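Local coordinates for protein glutamine cyclotransferase (Tannerella forsythia, PDB 6QRO) that probably converts N-terminal glutamine of peptides to pyroglutamate, as a zinc-binding glutaminyl cyclase related to the M28 peptidases, at residues E219-S222 / V223-A227; A253-D256 / D257-V261. All coordinates share one frame; numbering follows the deposited sequence.

Contact 1: E219-S222 / V223-A227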
ATOM      1  N   GLU A 219      11.518   6.929  -5.883  1.00 17.64           N
ATOM      2  CA  GLU A 219      11.577   5.697  -6.650  1.00 18.77           C
ATOM      3  C   GLU A 219      11.586   6.010  -8.144  1.00 18.59           C
ATOM      4  O   GLU A 219      10.913   6.939  -8.598  1.00 19.71           O
ATOM      5  CB  GLU A 219      10.378   4.828  -6.254  1.00 18.79           C
ATOM      6  CG  GLU A 219      10.376   3.400  -6.728  1.00 16.22           C
ATOM      7  CD  GLU A 219       9.751   3.288  -8.083  1.00 19.01           C
ATOM      8  OE1 GLU A 219      10.189   2.426  -8.869  1.00 19.69           O
ATOM      9  OE2 GLU A 219       8.819   4.075  -8.363  1.00 16.32           O
ATOM     10  N   SER A 220      12.356   5.230  -8.914  1.00 21.03           N
ATOM     11  CA  SER A 220      12.682   5.621 -10.294  1.00 22.39           C
ATOM     12  C   SER A 220      11.447   5.600 -11.200  1.00 19.39           C
ATOM     13  O   SER A 220      11.249   6.505 -12.021  1.00 17.74           O
ATOM     14  CB  SER A 220      13.794   4.728 -10.859  1.00 20.60           C
ATOM     15  OG  SER A 220      13.286   3.514 -11.364  1.00 23.14           O
ATOM     16  N   THR A 221      10.643   4.539 -11.118  1.00 18.25           N
ATOM     17  CA  THR A 221       9.403   4.505 -11.885  1.00 17.47           C
ATOM     18  C   THR A 221       8.500   5.690 -11.533  1.00 17.25           C
ATOM     19  O   THR A 221       7.819   6.237 -12.407  1.00 16.76           O
ATOM     20  CB  THR A 221       8.689   3.176 -11.634  1.00 17.11           C
ATOM     21  OG1 THR A 221       9.565   2.089 -11.964  1.00 22.13           O
ATOM     22  CG2 THR A 221       7.425   3.070 -12.442  1.00 19.29           C
ATOM     23  N   SER A 222       8.489   6.108 -10.254  1.00 18.69           N
ATOM     24  CA  SER A 222       7.678   7.256  -9.837  1.00 16.92           C
ATOM     25  C   SER A 222       8.169   8.552 -10.463  1.00 15.75           C
ATOM     26  O   SER A 222       7.366   9.355 -10.951  1.00 16.65           O
ATOM     27  CB  SER A 222       7.677   7.400  -8.313  1.00 14.48           C
ATOM     28  OG  SER A 222       7.169   6.253  -7.682  1.00 15.91           O
ATOM     29  N   VAL A 223       9.487   8.763 -10.465  1.00 14.63           N
ATOM     30  CA  VAL A 223      10.064   9.978 -11.021  1.00 17.55           C
ATOM     31  C   VAL A 223       9.838  10.037 -12.519  1.00 19.95           C
ATOM     32  O   VAL A 223       9.703  11.123 -13.092  1.00 20.74           O
ATOM     33  CB  VAL A 223      11.569  10.038 -10.684  1.00 17.30           C
ATOM     34  CG1 VAL A 223      12.203  11.336 -11.197  1.00 16.15           C
ATOM     35  CG2 VAL A 223      11.775   9.894  -9.188  1.00 18.95           C
ATOM     36  N   GLN A 224       9.816   8.876 -13.178  1.00 19.37           N
ATOM     37  CA  GLN A 224       9.593   8.817 -14.617  1.00 19.45           C
ATOM     38  C   GLN A 224       8.194   9.275 -14.995  1.00 20.40           C
ATOM     39  O   GLN A 224       8.031  10.101 -15.897  1.00 24.49           O
ATOM     40  CB  GLN A 224       9.820   7.382 -15.097  1.00 21.17           C
ATOM     41  CG  GLN A 224       9.630   7.160 -16.570  1.00 24.06           C
ATOM     42  CD  GLN A 224      10.021   5.748 -16.968  1.00 28.40           C
ATOM     43  OE1 GLN A 224      10.327   4.916 -16.114  1.00 26.89           O
ATOM     44  NE2 GLN A 224      10.005   5.471 -18.269  1.00 28.46           N
ATOM     45  N   TYR A 225       7.167   8.764 -14.312  1.00 21.27           N
ATOM     46  CA  TYR A 225       5.776   8.980 -14.715  1.00 20.82           C
ATOM     47  C   TYR A 225       4.985   9.896 -13.788  1.00 22.04           C
ATOM     48  O   TYR A 225       3.864  10.284 -14.135  1.00 17.99           O
ATOM     49  CB  TYR A 225       5.038   7.641 -14.837  1.00 23.47           C
ATOM     50  CG  TYR A 225       5.504   6.817 -16.008  1.00 23.96           C
ATOM     51  CD1 TYR A 225       5.052   7.091 -17.296  1.00 23.20           C
ATOM     52  CD2 TYR A 225       6.420   5.789 -15.832  1.00 25.87           C
ATOM     53  CE1 TYR A 225       5.482   6.344 -18.380  1.00 25.40           C
ATOM     54  CE2 TYR A 225       6.866   5.034 -16.913  1.00 28.74           C
ATOM     55  CZ  TYR A 225       6.393   5.319 -18.184  1.00 28.65           C
ATOM     56  OH  TYR A 225       6.829   4.579 -19.254  1.00 25.32           O
ATOM     57  N   ALA A 226       5.533  10.263 -12.639  1.00 24.33           N
ATOM     58  CA  ALA A 226       4.797  11.071 -11.676  1.00 23.33           C
ATOM     59  C   ALA A 226       5.709  12.132 -11.103  1.00 22.16           C
ATOM     60  O   ALA A 226       5.610  12.492  -9.922  1.00 22.00           O
ATOM     61  CB  ALA A 226       4.220  10.200 -10.559  1.00 19.18           C
ATOM     62  N   ALA A 227       6.611  12.648 -11.950  1.00 17.73           N
ATOM     63  CA  ALA A 227       7.659  13.549 -11.487  1.00 18.56           C
ATOM     64  C   ALA A 227       7.070  14.746 -10.764  1.00 19.62           C
ATOM     65  O   ALA A 227       7.531  15.115  -9.681  1.00 20.69           O
ATOM     66  CB  ALA A 227       8.515  14.021 -12.663  1.00 19.13           C
TER
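Val223 turns CG1 anti to its backbone N (chi1 -177°), which lays its other methyl, CG2, back beside the helix start, 3.1 Å from Glu219 O. The side chain of Glu219 folds back on itself: CG lies anti to the backbone N, and a sharp bend at chi2 (-88°) carries the carboxylate over the first turn. There OE2 takes two bonds from Ser222. The amide, Ser222 N, reaches Glu219 OE2 at 2.8 Å from well above the carboxylate plane, while the hydroxyl, Ser222 OG, donates to Glu219 OE2 at 2.8 Å almost in line with the C-O bond. OE1 holds Thr221 more loosely, through weak bonds from its N and OG1; His258 is a further partner of OE2, and Ile254 of OE1. This is a side-chain N-cap of helix 220-225: a glutamate is long enough to fold back onto the first-turn amides, which lack the carbonyl partner that a preceding turn would supply, and its negative charge probably sits well at the positive end of the helix dipole. Serine suits its place because its hydroxyl is short enough to bind the cap while also accepting from Asp271 N. Behind the cap run ordinary i to i+4 bonds: Val223 N to Glu219 O (3.0 Å), Gln224 N to Ser220 O (3.0 Å) and Tyr225 N to Thr221 O (3.2 Å). Gln224 extends outward, yet its CB rests equally near Ser220 O and Thr221 O. The Tyr225 ring brings an edge, CD2, to 3.7 Å from Thr221 O, and the tyrosine also touches Ile262. The last bond is the shortest of the four, Ala226 N to Ser222 O at 2.7 Å. Here the backbone leaves helical angles, and Ala226, small enough to be buried against Pro268, directly precedes helix 227-239.

Contact 2: A253-D256 / D257-V261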
ATOM      1  N   ALA A 253      14.593   1.171  -8.688  1.00 23.19           N
ATOM      2  CA  ALA A 253      13.484   0.930  -9.596  1.00 21.55           C
ATOM      3  C   ALA A 253      12.741  -0.243  -8.985  1.00 24.10           C
ATOM      4  O   ALA A 253      13.343  -1.299  -8.741  1.00 25.96           O
ATOM      5  CB  ALA A 253      13.968   0.615 -11.011  1.00 25.73           C
ATOM      6  N   ILE A 254      11.444  -0.077  -8.743  1.00 23.38           N
ATOM      7  CA  ILE A 254      10.713  -1.021  -7.906  1.00 23.30           C
ATOM      8  C   ILE A 254       9.483  -1.538  -8.624  1.00 23.36           C
ATOM      9  O   ILE A 254       8.693  -0.752  -9.159  1.00 25.45           O
ATOM     10  CB  ILE A 254      10.330  -0.402  -6.547  1.00 19.41           C
ATOM     11  CG1 ILE A 254      11.583   0.103  -5.849  1.00 18.09           C
ATOM     12  CG2 ILE A 254       9.641  -1.430  -5.659  1.00 17.41           C
ATOM     13  CD1 ILE A 254      12.491  -1.007  -5.381  1.00 18.27           C
ATOM     14  N   VAL A 255       9.350  -2.862  -8.674  1.00 19.84           N
ATOM     15  CA  VAL A 255       8.100  -3.490  -9.088  1.00 24.88           C
ATOM     16  C   VAL A 255       7.074  -3.323  -7.969  1.00 23.73           C
ATOM     17  O   VAL A 255       7.286  -3.796  -6.845  1.00 20.00           O
ATOM     18  CB  VAL A 255       8.330  -4.972  -9.426  1.00 26.38           C
ATOM     19  CG1 VAL A 255       7.002  -5.707  -9.659  1.00 17.94           C
ATOM     20  CG2 VAL A 255       9.279  -5.087 -10.623  1.00 17.85           C
ATOM     21  N   ASP A 256       6.003  -2.573  -8.236  1.00 19.87           N
ATOM     22  CA  ASP A 256       4.969  -2.394  -7.220  1.00 17.52           C
ATOM     23  C   ASP A 256       3.639  -2.068  -7.876  1.00 18.32           C
ATOM     24  O   ASP A 256       3.560  -1.847  -9.085  1.00 17.58           O
ATOM     25  CB  ASP A 256       5.335  -1.304  -6.209  1.00 15.68           C
ATOM     26  CG  ASP A 256       4.870  -1.639  -4.816  1.00 12.30           C
ATOM     27  OD1 ASP A 256       3.913  -2.424  -4.684  1.00 12.14           O
ATOM     28  OD2 ASP A 256       5.473  -1.127  -3.859  1.00 13.36           O
ATOM     29  N   ASP A 257       2.596  -1.995  -7.036  1.00 15.46           N
ATOM     30  CA  ASP A 257       1.238  -1.784  -7.534  1.00 13.68           C
ATOM     31  C   ASP A 257       1.133  -0.529  -8.386  1.00 12.14           C
ATOM     32  O   ASP A 257       0.320  -0.476  -9.309  1.00 12.97           O
ATOM     33  CB  ASP A 257       0.243  -1.728  -6.368  1.00 11.15           C
ATOM     34  CG  ASP A 257       0.036  -3.079  -5.714  1.00 13.22           C
ATOM     35  OD1 ASP A 257      -0.170  -4.053  -6.459  1.00 15.63           O
ATOM     36  OD2 ASP A 257       0.066  -3.181  -4.469  1.00 11.14           O
ATOM     37  N   HIS A 258       1.952   0.484  -8.110  1.00 14.54           N
ATOM     38  CA  HIS A 258       1.850   1.730  -8.866  1.00 15.10           C
ATOM     39  C   HIS A 258       2.284   1.547 -10.323  1.00 15.68           C
ATOM     40  O   HIS A 258       1.844   2.300 -11.196  1.00 14.69           O
ATOM     41  CB  HIS A 258       2.626   2.835  -8.152  1.00 14.76           C
ATOM     42  CG  HIS A 258       4.108   2.639  -8.134  1.00 15.78           C
ATOM     43  ND1 HIS A 258       4.697   1.453  -7.753  1.00 14.89           N
ATOM     44  CD2 HIS A 258       5.123   3.492  -8.413  1.00 14.32           C
ATOM     45  CE1 HIS A 258       6.010   1.581  -7.809  1.00 14.83           C
ATOM     46  NE2 HIS A 258       6.294   2.803  -8.214  1.00 13.34           N
ATOM     47  N   GLN A 259       3.151   0.566 -10.597  1.00 20.52           N
ATOM     48  CA  GLN A 259       3.548   0.244 -11.971  1.00 17.74           C
ATOM     49  C   GLN A 259       2.365  -0.251 -12.799  1.00 13.60           C
ATOM     50  O   GLN A 259       2.187   0.142 -13.958  1.00 13.00           O
ATOM     51  CB  GLN A 259       4.650  -0.809 -11.946  1.00 19.17           C
ATOM     52  CG  GLN A 259       4.897  -1.494 -13.274  1.00 23.78           C
ATOM     53  CD  GLN A 259       5.883  -2.651 -13.181  1.00 24.68           C
ATOM     54  OE1 GLN A 259       5.941  -3.507 -14.073  1.00 19.20           O
ATOM     55  NE2 GLN A 259       6.658  -2.688 -12.091  1.00 21.19           N
ATOM     56  N   TYR A 260       1.545  -1.114 -12.229  1.00 15.76           N
ATOM     57  CA  TYR A 260       0.419  -1.640 -12.983  1.00 13.72           C
ATOM     58  C   TYR A 260      -0.754  -0.668 -13.093  1.00 14.18           C
ATOM     59  O   TYR A 260      -1.522  -0.758 -14.056  1.00 12.13           O
ATOM     60  CB  TYR A 260       0.025  -2.972 -12.366  1.00 15.47           C
ATOM     61  CG  TYR A 260       1.155  -3.976 -12.501  1.00 16.09           C
ATOM     62  CD1 TYR A 260       1.375  -4.645 -13.703  1.00 16.52           C
ATOM     63  CD2 TYR A 260       2.036  -4.205 -11.462  1.00 14.93           C
ATOM     64  CE1 TYR A 260       2.419  -5.550 -13.848  1.00 15.70           C
ATOM     65  CE2 TYR A 260       3.080  -5.108 -11.593  1.00 18.32           C
ATOM     66  CZ  TYR A 260       3.267  -5.773 -12.795  1.00 18.11           C
ATOM     67  OH  TYR A 260       4.291  -6.665 -12.933  1.00 18.15           O
ATOM     68  N   VAL A 261      -0.886   0.288 -12.174  1.00 16.09           N
ATOM     69  CA  VAL A 261      -1.917   1.310 -12.334  1.00 15.40           C
ATOM     70  C   VAL A 261      -1.474   2.347 -13.366  1.00 15.25           C
ATOM     71  O   VAL A 261      -2.285   2.828 -14.166  1.00 14.74           O
ATOM     72  CB  VAL A 261      -2.262   1.953 -10.970  1.00 16.55           C
ATOM     73  CG1 VAL A 261      -3.148   3.186 -11.168  1.00 15.88           C
ATOM     74  CG2 VAL A 261      -2.976   0.948 -10.059  1.00 13.57           C
TER
HETATM   75  O   HOH W   1       1.883  -2.358  -2.624  1.00  5.63           O
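Asp256 and Gln259 close the first turn of helix 257-265, the extended chain of 253-256 passing into helical angles as Gln259 N bonds Asp256 O at 2.9 Å. Asp256 OD1 also accepts from the next amide, Asp257 N, at 2.7 Å, on the anti side and somewhat out of the carboxylate plane. One water donates to both Asp256 OD1 and Asp257 OD2, bridging two carboxylates whose planes are 41° apart. Asp256 belongs to an acidic cluster beside the zinc site, OD2 close to the carboxylates of Asp207 and Asp271, OD1 to that of Glu166. His258, with CG between its backbone N and carbonyl carbon (chi1 68°), swings its ring back along the incoming chain, where Asp256 CB meets the ring edge 3.2 Å from His258 ND1; the far nitrogen, NE2, bonds Glu219. Gln259 is long and extended enough to bring NE2 within 3.4 Å of Val255 CA, beside both valine methyls, while its CD lies over the rim of one face of the Tyr260 ring. Val255 CG1 meets that ring at its edge. Tyr260 OH bonds Asp180, and Asp257 OD1 bonds Ser186. Tyr260 packs on helix 184-191, His258 on strands 103-109 and 269-273, and Val261 on all three.

The glutamate that caps contact 1 is also the clamp on contact 2; the centres of the two contacts are about 10 Å apart. Glu219 OE1 probably accepts a hydrogen bond from Ile254 N at 2.8 Å, and Glu219 OE2 another from His258 NE2 at 2.8 Å, so one carboxylate ties the start of helix 220-225 to both halves of 253-261. Packing adds to this where Ser222 OG lies 3.5 Å from His258 CD2. Contact 2 is nearer the metal: the Asp256 side chain is about 8 Å from the zinc ion held by Asp134, Asp167 and His288, against about 14 Å for that of Glu219. These distances are consistent with contact 1 acting as a second layer that positions 253-256.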